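Local structure of methylglyoxal reductase (NADPH-dependent) (Candida albicans SC5314, 6KWS) at residues A232-V238 with N264-S270; Y53-E57 with V68-H72. The protein probably reduces methylglyoxal and related carbonyl compounds with NADPH as the hydride donor. The protein carries 1 engineered substitution. All coordinates share one frame; numbering follows the deposited sequence.

Interaction 1: residues A232-V238 with N264-S270; sequences ASKGGWV and NSGRFTS
Trp237 reaches across residues 264-270 and meets a different neighbour at each step outward. Its CB rests 3.9 Å from CD1 of Phe268. CG sits between the backbone N and the carbonyl carbon (chi1 70°), which turns the indole over the partner backbone: CD1 comes to 3.3 Å from Gly266 O, NE1 lies 3.5 Å from Gly266 C, and the six-membered ring arrives under Ser265. There CB of Ser265 stands over the ring face in a CH-pi contact, 3.8 Å from the centroid. The Ser265 hydroxyl skirts CZ2 and CH2 while hydrogen-bonding to Tyr321 O. Leu323 and Ser326 of helix 323-337 also touch the indole. Ser265 and Gly266 both face Trp237, a classic beta bulge in the antiparallel pair: Trp237 O takes a firm bond from Ser265 N (2.8 Å) and a weak one from Gly266 N, while Trp237 N gives to Gly266 O. Strands 260-269 and 234-239 extend the parallel Rossmann sheet beyond strand 188-194; 234-239 bonds on to Phe196 and Phe198, and Val238 neighbours the NADPH-binding Val197. Further along, Gly235 and Phe268 exchange two backbone bonds, and Gly235 N lies 3.6 Å above the phenyl plane, offset toward the rim. Phe198 meets that ring edge-to-face. On the other face of the sheet, Arg267 passes alongside Gly236 to a salt bridge with Glu136.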
ATOM      1  N   ALA A 232      16.527  13.605  -6.354  1.00 60.10           N
ATOM      2  CA  ALA A 232      15.569  13.390  -7.416  1.00 55.33           C
ATOM      3  C   ALA A 232      14.649  12.261  -6.965  1.00 58.76           C
ATOM      4  O   ALA A 232      15.113  11.185  -6.563  1.00 61.91           O
ATOM      5  CB  ALA A 232      16.266  13.062  -8.734  1.00 54.67           C
ATOM      6  N   SER A 233      13.357  12.545  -6.952  1.00 46.19           N
ATOM      7  CA  SER A 233      12.340  11.564  -6.627  1.00 42.29           C
ATOM      8  C   SER A 233      11.079  12.091  -7.263  1.00 43.91           C
ATOM      9  O   SER A 233      10.771  13.278  -7.114  1.00 41.27           O
ATOM     10  CB  SER A 233      12.135  11.397  -5.122  1.00 42.98           C
ATOM     11  OG  SER A 233      13.245  10.742  -4.534  1.00 61.40           O
ATOM     12  N   LYS A 234      10.374  11.238  -7.986  1.00 34.70           N
ATOM     13  CA  LYS A 234       9.147  11.730  -8.552  1.00 35.02           C
ATOM     14  C   LYS A 234       8.227  10.555  -8.819  1.00 38.55           C
ATOM     15  O   LYS A 234       8.683   9.416  -8.971  1.00 39.23           O
ATOM     16  CB  LYS A 234       9.429  12.540  -9.813  1.00 33.90           C
ATOM     17  CG  LYS A 234       9.903  11.735 -10.970  1.00 31.06           C
ATOM     18  CD  LYS A 234      10.457  12.706 -11.991  1.00 44.49           C
ATOM     19  CE  LYS A 234      10.290  12.217 -13.397  1.00 44.26           C
ATOM     20  NZ  LYS A 234      11.513  12.539 -14.149  1.00 44.47           N
ATOM     21  N   GLY A 235       6.928  10.840  -8.838  1.00 32.32           N
ATOM     22  CA  GLY A 235       5.961   9.833  -9.206  1.00 32.31           C
ATOM     23  C   GLY A 235       4.572  10.265  -8.790  1.00 34.26           C
ATOM     24  O   GLY A 235       4.334  11.431  -8.471  1.00 38.24           O
ATOM     25  N   GLY A 236       3.656   9.316  -8.850  1.00 30.71           N
ATOM     26  CA  GLY A 236       2.372   9.525  -8.252  1.00 27.26           C
ATOM     27  C   GLY A 236       2.426   9.233  -6.771  1.00 30.88           C
ATOM     28  O   GLY A 236       3.267   8.478  -6.289  1.00 32.61           O
ATOM     29  N   TRP A 237       1.521   9.853  -6.026  1.00 29.99           N
ATOM     30  CA  TRP A 237       1.427   9.613  -4.600  1.00 28.55           C
ATOM     31  C   TRP A 237      -0.050   9.531  -4.251  1.00 31.61           C
ATOM     32  O   TRP A 237      -0.912   9.967  -5.017  1.00 29.97           O
ATOM     33  CB  TRP A 237       2.121  10.730  -3.800  1.00 30.32           C
ATOM     34  CG  TRP A 237       1.315  11.975  -3.916  1.00 32.95           C
ATOM     35  CD1 TRP A 237       1.344  12.888  -4.933  1.00 31.50           C
ATOM     36  CD2 TRP A 237       0.266  12.387  -3.034  1.00 34.57           C
ATOM     37  NE1 TRP A 237       0.385  13.857  -4.725  1.00 29.04           N
ATOM     38  CE2 TRP A 237      -0.287  13.570  -3.565  1.00 32.84           C
ATOM     39  CE3 TRP A 237      -0.254  11.868  -1.842  1.00 29.99           C
ATOM     40  CZ2 TRP A 237      -1.331  14.241  -2.946  1.00 31.64           C
ATOM     41  CZ3 TRP A 237      -1.277  12.537  -1.228  1.00 32.41           C
ATOM     42  CH2 TRP A 237      -1.811  13.716  -1.781  1.00 32.41           C
ATOM     43  N   VAL A 238      -0.331   8.994  -3.071  1.00 34.72           N
ATOM     44  CA  VAL A 238      -1.682   8.963  -2.525  1.00 28.27           C
ATOM     45  C   VAL A 238      -1.536   8.834  -1.017  1.00 29.59           C
ATOM     46  O   VAL A 238      -0.583   8.221  -0.532  1.00 31.13           O
ATOM     47  CB  VAL A 238      -2.491   7.799  -3.143  1.00 28.33           C
ATOM     48  CG1 VAL A 238      -1.789   6.498  -2.852  1.00 32.71           C
ATOM     49  CG2 VAL A 238      -3.890   7.759  -2.606  1.00 28.86           C
ATOM     50  N   ASN A 264      -4.361   6.900  -6.702  1.00 39.44           N
ATOM     51  CA  ASN A 264      -3.413   7.971  -6.940  1.00 33.34           C
ATOM     52  C   ASN A 264      -4.132   9.304  -6.819  1.00 35.72           C
ATOM     53  O   ASN A 264      -5.159   9.534  -7.464  1.00 43.49           O
ATOM     54  CB  ASN A 264      -2.754   7.843  -8.312  1.00 30.73           C
ATOM     55  CG  ASN A 264      -1.684   8.902  -8.530  1.00 32.23           C
ATOM     56  OD1 ASN A 264      -0.556   8.748  -8.088  1.00 32.12           O
ATOM     57  ND2 ASN A 264      -2.042   9.984  -9.196  1.00 30.38           N
ATOM     58  N   SER A 265      -3.581  10.173  -5.988  1.00 31.47           N
ATOM     59  CA  SER A 265      -4.080  11.515  -5.793  1.00 29.69           C
ATOM     60  C   SER A 265      -3.422  12.560  -6.693  1.00 32.54           C
ATOM     61  O   SER A 265      -4.004  13.625  -6.913  1.00 36.15           O
ATOM     62  CB  SER A 265      -3.864  11.907  -4.336  1.00 32.06           C
ATOM     63  OG  SER A 265      -4.569  13.094  -4.025  1.00 45.97           O
ATOM     64  N   GLY A 266      -2.216  12.321  -7.182  1.00 25.76           N
ATOM     65  CA  GLY A 266      -1.533  13.358  -7.913  1.00 26.16           C
ATOM     66  C   GLY A 266      -0.075  13.011  -8.102  1.00 29.60           C
ATOM     67  O   GLY A 266       0.356  11.883  -7.868  1.00 32.59           O
ATOM     68  N   ARG A 267       0.673  14.015  -8.529  1.00 30.03           N
ATOM     69  CA  ARG A 267       2.066  13.849  -8.895  1.00 32.49           C
ATOM     70  C   ARG A 267       2.929  14.689  -7.965  1.00 32.55           C
ATOM     71  O   ARG A 267       2.479  15.700  -7.414  1.00 30.56           O
ATOM     72  CB  ARG A 267       2.284  14.255 -10.359  1.00 29.63           C
ATOM     73  CG  ARG A 267       1.576  13.369 -11.349  1.00 26.13           C
ATOM     74  CD  ARG A 267       2.059  11.931 -11.234  1.00 35.09           C
ATOM     75  NE  ARG A 267       2.019  11.235 -12.522  1.00 42.75           N
ATOM     76  CZ  ARG A 267       2.696  10.117 -12.798  1.00 43.43           C
ATOM     77  NH1 ARG A 267       3.480   9.561 -11.878  1.00 34.73           N
ATOM     78  NH2 ARG A 267       2.598   9.559 -14.004  1.00 40.53           N
ATOM     79  N   PHE A 268       4.169  14.256  -7.768  1.00 31.85           N
ATOM     80  CA  PHE A 268       5.104  15.039  -6.966  1.00 34.74           C
ATOM     81  C   PHE A 268       6.511  14.869  -7.519  1.00 34.36           C
ATOM     82  O   PHE A 268       6.832  13.857  -8.159  1.00 32.70           O
ATOM     83  CB  PHE A 268       5.112  14.612  -5.493  1.00 31.35           C
ATOM     84  CG  PHE A 268       5.873  13.349  -5.255  1.00 32.85           C
ATOM     85  CD1 PHE A 268       5.293  12.115  -5.524  1.00 33.55           C
ATOM     86  CD2 PHE A 268       7.185  13.387  -4.817  1.00 32.38           C
ATOM     87  CE1 PHE A 268       6.011  10.930  -5.339  1.00 33.75           C
ATOM     88  CE2 PHE A 268       7.903  12.222  -4.633  1.00 33.86           C
ATOM     89  CZ  PHE A 268       7.319  10.988  -4.893  1.00 34.87           C
ATOM     90  N   THR A 269       7.348  15.867  -7.247  1.00 32.92           N
ATOM     91  CA  THR A 269       8.793  15.685  -7.208  1.00 36.11           C
ATOM     92  C   THR A 269       9.294  16.073  -5.823  1.00 36.87           C
ATOM     93  O   THR A 269       8.550  16.607  -4.999  1.00 41.36           O
ATOM     94  CB  THR A 269       9.519  16.512  -8.271  1.00 38.05           C
ATOM     95  OG1 THR A 269       9.729  17.842  -7.775  1.00 41.91           O
ATOM     96  CG2 THR A 269       8.723  16.552  -9.555  1.00 37.13           C
ATOM     97  N   SER A 270      10.568  15.791  -5.555  1.00 39.68           N
ATOM     98  CA  SER A 270      11.110  16.150  -4.250  1.00 40.70           C
ATOM     99  C   SER A 270      10.995  17.640  -4.004  1.00 38.71           C
ATOM    100  O   SER A 270      10.776  18.065  -2.864  1.00 39.10           O
ATOM    101  CB  SER A 270      12.560  15.710  -4.130  1.00 39.51           C
ATOM    102  OG  SER A 270      12.608  14.316  -3.951  1.00 47.61           O
TER

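Interaction 2: residues Y53-E57 with V68-H72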
ATOM      1  N   TYR A  53      -6.647 -11.232  17.295  1.00 40.83           N
ATOM      2  CA  TYR A  53      -5.589 -11.578  16.359  1.00 40.73           C
ATOM      3  C   TYR A  53      -5.261 -13.067  16.392  1.00 41.38           C
ATOM      4  O   TYR A  53      -5.485 -13.756  17.391  1.00 43.89           O
ATOM      5  CB  TYR A  53      -4.321 -10.759  16.642  1.00 38.20           C
ATOM      6  CG  TYR A  53      -3.562 -11.155  17.897  1.00 38.47           C
ATOM      7  CD1 TYR A  53      -2.533 -12.092  17.846  1.00 38.48           C
ATOM      8  CD2 TYR A  53      -3.861 -10.581  19.126  1.00 37.78           C
ATOM      9  CE1 TYR A  53      -1.825 -12.454  18.980  1.00 36.67           C
ATOM     10  CE2 TYR A  53      -3.152 -10.935  20.274  1.00 41.76           C
ATOM     11  CZ  TYR A  53      -2.131 -11.878  20.192  1.00 43.91           C
ATOM     12  OH  TYR A  53      -1.406 -12.244  21.322  1.00 44.30           O
ATOM     13  N   GLU A  54      -4.712 -13.547  15.279  1.00 43.45           N
ATOM     14  CA  GLU A  54      -4.131 -14.876  15.178  1.00 43.01           C
ATOM     15  C   GLU A  54      -2.723 -14.747  14.619  1.00 40.43           C
ATOM     16  O   GLU A  54      -2.403 -13.786  13.916  1.00 45.20           O
ATOM     17  CB  GLU A  54      -4.984 -15.796  14.292  1.00 47.70           C
ATOM     18  CG  GLU A  54      -6.411 -15.973  14.782  1.00 55.63           C
ATOM     19  CD  GLU A  54      -6.504 -16.921  16.005  1.00 68.64           C
ATOM     20  OE1 GLU A  54      -7.633 -17.301  16.377  1.00 74.30           O
ATOM     21  OE2 GLU A  54      -5.457 -17.283  16.592  1.00 67.37           O
ATOM     22  N   ILE A  55      -1.870 -15.715  14.930  1.00 44.10           N
ATOM     23  CA  ILE A  55      -0.462 -15.647  14.549  1.00 45.28           C
ATOM     24  C   ILE A  55      -0.214 -16.446  13.280  1.00 47.03           C
ATOM     25  O   ILE A  55      -0.554 -17.634  13.209  1.00 45.05           O
ATOM     26  CB  ILE A  55       0.450 -16.142  15.677  1.00 42.78           C
ATOM     27  CG1 ILE A  55       0.285 -15.221  16.877  1.00 34.68           C
ATOM     28  CG2 ILE A  55       1.882 -16.166  15.187  1.00 43.18           C
ATOM     29  CD1 ILE A  55       1.225 -15.502  17.956  1.00 36.84           C
ATOM     30  N   VAL A  56       0.400 -15.796  12.288  1.00 44.70           N
ATOM     31  CA  VAL A  56       0.868 -16.424  11.059  1.00 40.88           C
ATOM     32  C   VAL A  56       2.291 -15.946  10.804  1.00 48.30           C
ATOM     33  O   VAL A  56       2.496 -14.832  10.300  1.00 46.93           O
ATOM     34  CB  VAL A  56      -0.042 -16.086   9.864  1.00 46.23           C
ATOM     35  CG1 VAL A  56       0.535 -16.660   8.572  1.00 45.38           C
ATOM     36  CG2 VAL A  56      -1.460 -16.574  10.105  1.00 40.12           C
ATOM     37  N   GLU A  57       3.282 -16.792  11.127  1.00 53.78           N
ATOM     38  CA  GLU A  57       4.674 -16.341  11.214  1.00 53.60           C
ATOM     39  C   GLU A  57       5.284 -16.061   9.843  1.00 54.86           C
ATOM     40  O   GLU A  57       5.996 -15.062   9.683  1.00 55.53           O
ATOM     41  CB  GLU A  57       5.509 -17.359  11.988  1.00 45.82           C
ATOM     42  CG  GLU A  57       4.702 -18.016  13.102  1.00 69.08           C
ATOM     43  CD  GLU A  57       5.531 -18.861  14.075  1.00 82.93           C
ATOM     44  OE1 GLU A  57       6.656 -18.444  14.446  1.00 80.60           O
ATOM     45  OE2 GLU A  57       5.037 -19.936  14.492  1.00 79.35           O
ATOM     46  N   VAL A  68      -6.130 -20.480  10.677  1.00 51.81           N
ATOM     47  CA  VAL A  68      -6.964 -19.321  10.969  1.00 54.56           C
ATOM     48  C   VAL A  68      -8.253 -19.354  10.143  1.00 53.38           C
ATOM     49  O   VAL A  68      -9.325 -18.977  10.634  1.00 56.62           O
ATOM     50  CB  VAL A  68      -6.165 -18.023  10.753  1.00 51.81           C
ATOM     51  CG1 VAL A  68      -5.531 -18.029   9.383  1.00 53.10           C
ATOM     52  CG2 VAL A  68      -7.059 -16.805  10.935  1.00 48.37           C
ATOM     53  N   LEU A  69      -8.185 -19.829   8.896  1.00 48.05           N
ATOM     54  CA  LEU A  69      -9.407 -19.942   8.099  1.00 51.90           C
ATOM     55  C   LEU A  69     -10.370 -20.980   8.669  1.00 55.41           C
ATOM     56  O   LEU A  69     -11.592 -20.770   8.661  1.00 58.00           O
ATOM     57  CB  LEU A  69      -9.072 -20.278   6.649  1.00 52.18           C
ATOM     58  CG  LEU A  69      -8.801 -19.008   5.848  1.00 52.18           C
ATOM     59  CD1 LEU A  69      -8.204 -19.337   4.487  1.00 48.06           C
ATOM     60  CD2 LEU A  69     -10.080 -18.154   5.735  1.00 45.28           C
ATOM     61  N   GLN A  70      -9.849 -22.105   9.165  1.00 50.97           N
ATOM     62  CA  GLN A  70     -10.727 -23.133   9.716  1.00 51.22           C
ATOM     63  C   GLN A  70     -11.338 -22.698  11.044  1.00 58.97           C
ATOM     64  O   GLN A  70     -12.543 -22.871  11.264  1.00 65.96           O
ATOM     65  CB  GLN A  70      -9.965 -24.441   9.880  1.00 52.10           C
ATOM     66  CG  GLN A  70      -9.620 -25.132   8.580  1.00 56.82           C
ATOM     67  CD  GLN A  70      -8.362 -25.951   8.714  1.00 59.69           C
ATOM     68  OE1 GLN A  70      -7.894 -26.195   9.825  1.00 59.03           O
ATOM     69  NE2 GLN A  70      -7.774 -26.332   7.580  1.00 63.52           N
ATOM     70  N   LYS A  71     -10.536 -22.127  11.941  1.00 56.75           N
ATOM     71  CA  LYS A  71     -11.064 -21.698  13.231  1.00 54.80           C
ATOM     72  C   LYS A  71     -12.104 -20.592  13.123  1.00 59.56           C
ATOM     73  O   LYS A  71     -12.896 -20.419  14.055  1.00 60.29           O
ATOM     74  CB  LYS A  71      -9.943 -21.200  14.114  1.00 54.36           C
ATOM     75  CG  LYS A  71      -9.169 -22.271  14.744  1.00 52.32           C
ATOM     76  CD  LYS A  71      -8.109 -21.656  15.622  1.00 58.93           C
ATOM     77  CE  LYS A  71      -6.999 -22.652  15.812  1.00 63.46           C
ATOM     78  NZ  LYS A  71      -7.398 -24.027  15.356  1.00 62.65           N
ATOM     79  N   HIS A  72     -12.100 -19.809  12.041  1.00 57.81           N
ATOM     80  CA  HIS A  72     -13.014 -18.671  11.958  1.00 60.36           C
ATOM     81  C   HIS A  72     -13.882 -18.741  10.708  1.00 62.38           C
ATOM     82  O   HIS A  72     -13.832 -17.854   9.846  1.00 60.70           O
ATOM     83  CB  HIS A  72     -12.240 -17.352  11.993  1.00 56.01           C
ATOM     84  CG  HIS A  72     -11.522 -17.118  13.280  1.00 60.37           C
ATOM     85  ND1 HIS A  72     -12.111 -16.495  14.359  1.00 63.46           N
ATOM     86  CD2 HIS A  72     -10.267 -17.445  13.670  1.00 59.80           C
ATOM     87  CE1 HIS A  72     -11.244 -16.437  15.355  1.00 64.33           C
ATOM     88  NE2 HIS A  72     -10.120 -17.012  14.965  1.00 60.47           N
TER
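Glu54 leaves its strand with CG anti to the carbonyl carbon and then bends at chi2 (-76°), which swings the carboxylate toward His72; the histidine CG is likewise anti to its own carbonyl carbon, and its ring comes to meet the acid from the opposite direction. The two join through a hydrogen bond from NE2 of His72 to OE1 of Glu54, 2.9 Å long and almost straight at 173° at the hydrogen. OE1 receives it on its anti lone pair, the one turned away from the other oxygen, and lies in the imidazole plane, at the ring's edge. The carboxylate itself is rotated against the ring, the two planes standing 62° apart. On its other nitrogen, ND1, the imidazole is hydrogen-bonded to Glu74, so one carboxylate at each nitrogen holds the ring's rotation and would tend to favour its protonated form.

Strand 51-55 is the edge of the Rossmann sheet, and helix 66-71 begins the return toward the middle: strand 75-80, parallel to it, follows directly, making a beta-alpha-beta crossover that passes strands 27-32 and 3-7. Tyr53 and Ile55 turn to the opposite face, against helix 35-44.

Beneath the polar pair the contact is aliphatic. CG2 of Val68, anti to the backbone N, slides along the Glu54 chain, 4.0 Å from CG, and CG1 of Val68 approaches CG2 of Val56 more loosely, at 4.4 Å. Ile29 of the adjoining strand touches both Glu54 and His72, while Val56 leads toward the NADPH-binding Asp58 and Val59. Lys71 leans toward the acid at the exposed rim: its CD is 4.4 Å from Glu54 OE1, but NZ stays 6.8 Å from that oxygen, too far for a salt bridge.

Both contacts reach the same large Rossmann sheet, on opposite sides of the chain's centre and about 25 Å apart at their nearest atoms. Interaction 1 joins two neighbouring strands of the sheet, so main-chain bonds carry it and aromatic rings, largely buried, pack over the backbone. Interaction 2 sets a short helix against the face of the outermost parallel strand; lacking main-chain pairing across it, it relies on one histidine-carboxylate hydrogen bond near the surface and a small aliphatic patch below, and buries far less area (172 against 645 Å²). Each contact has one end near residues that bind NADPH, a cofactor absent from this model.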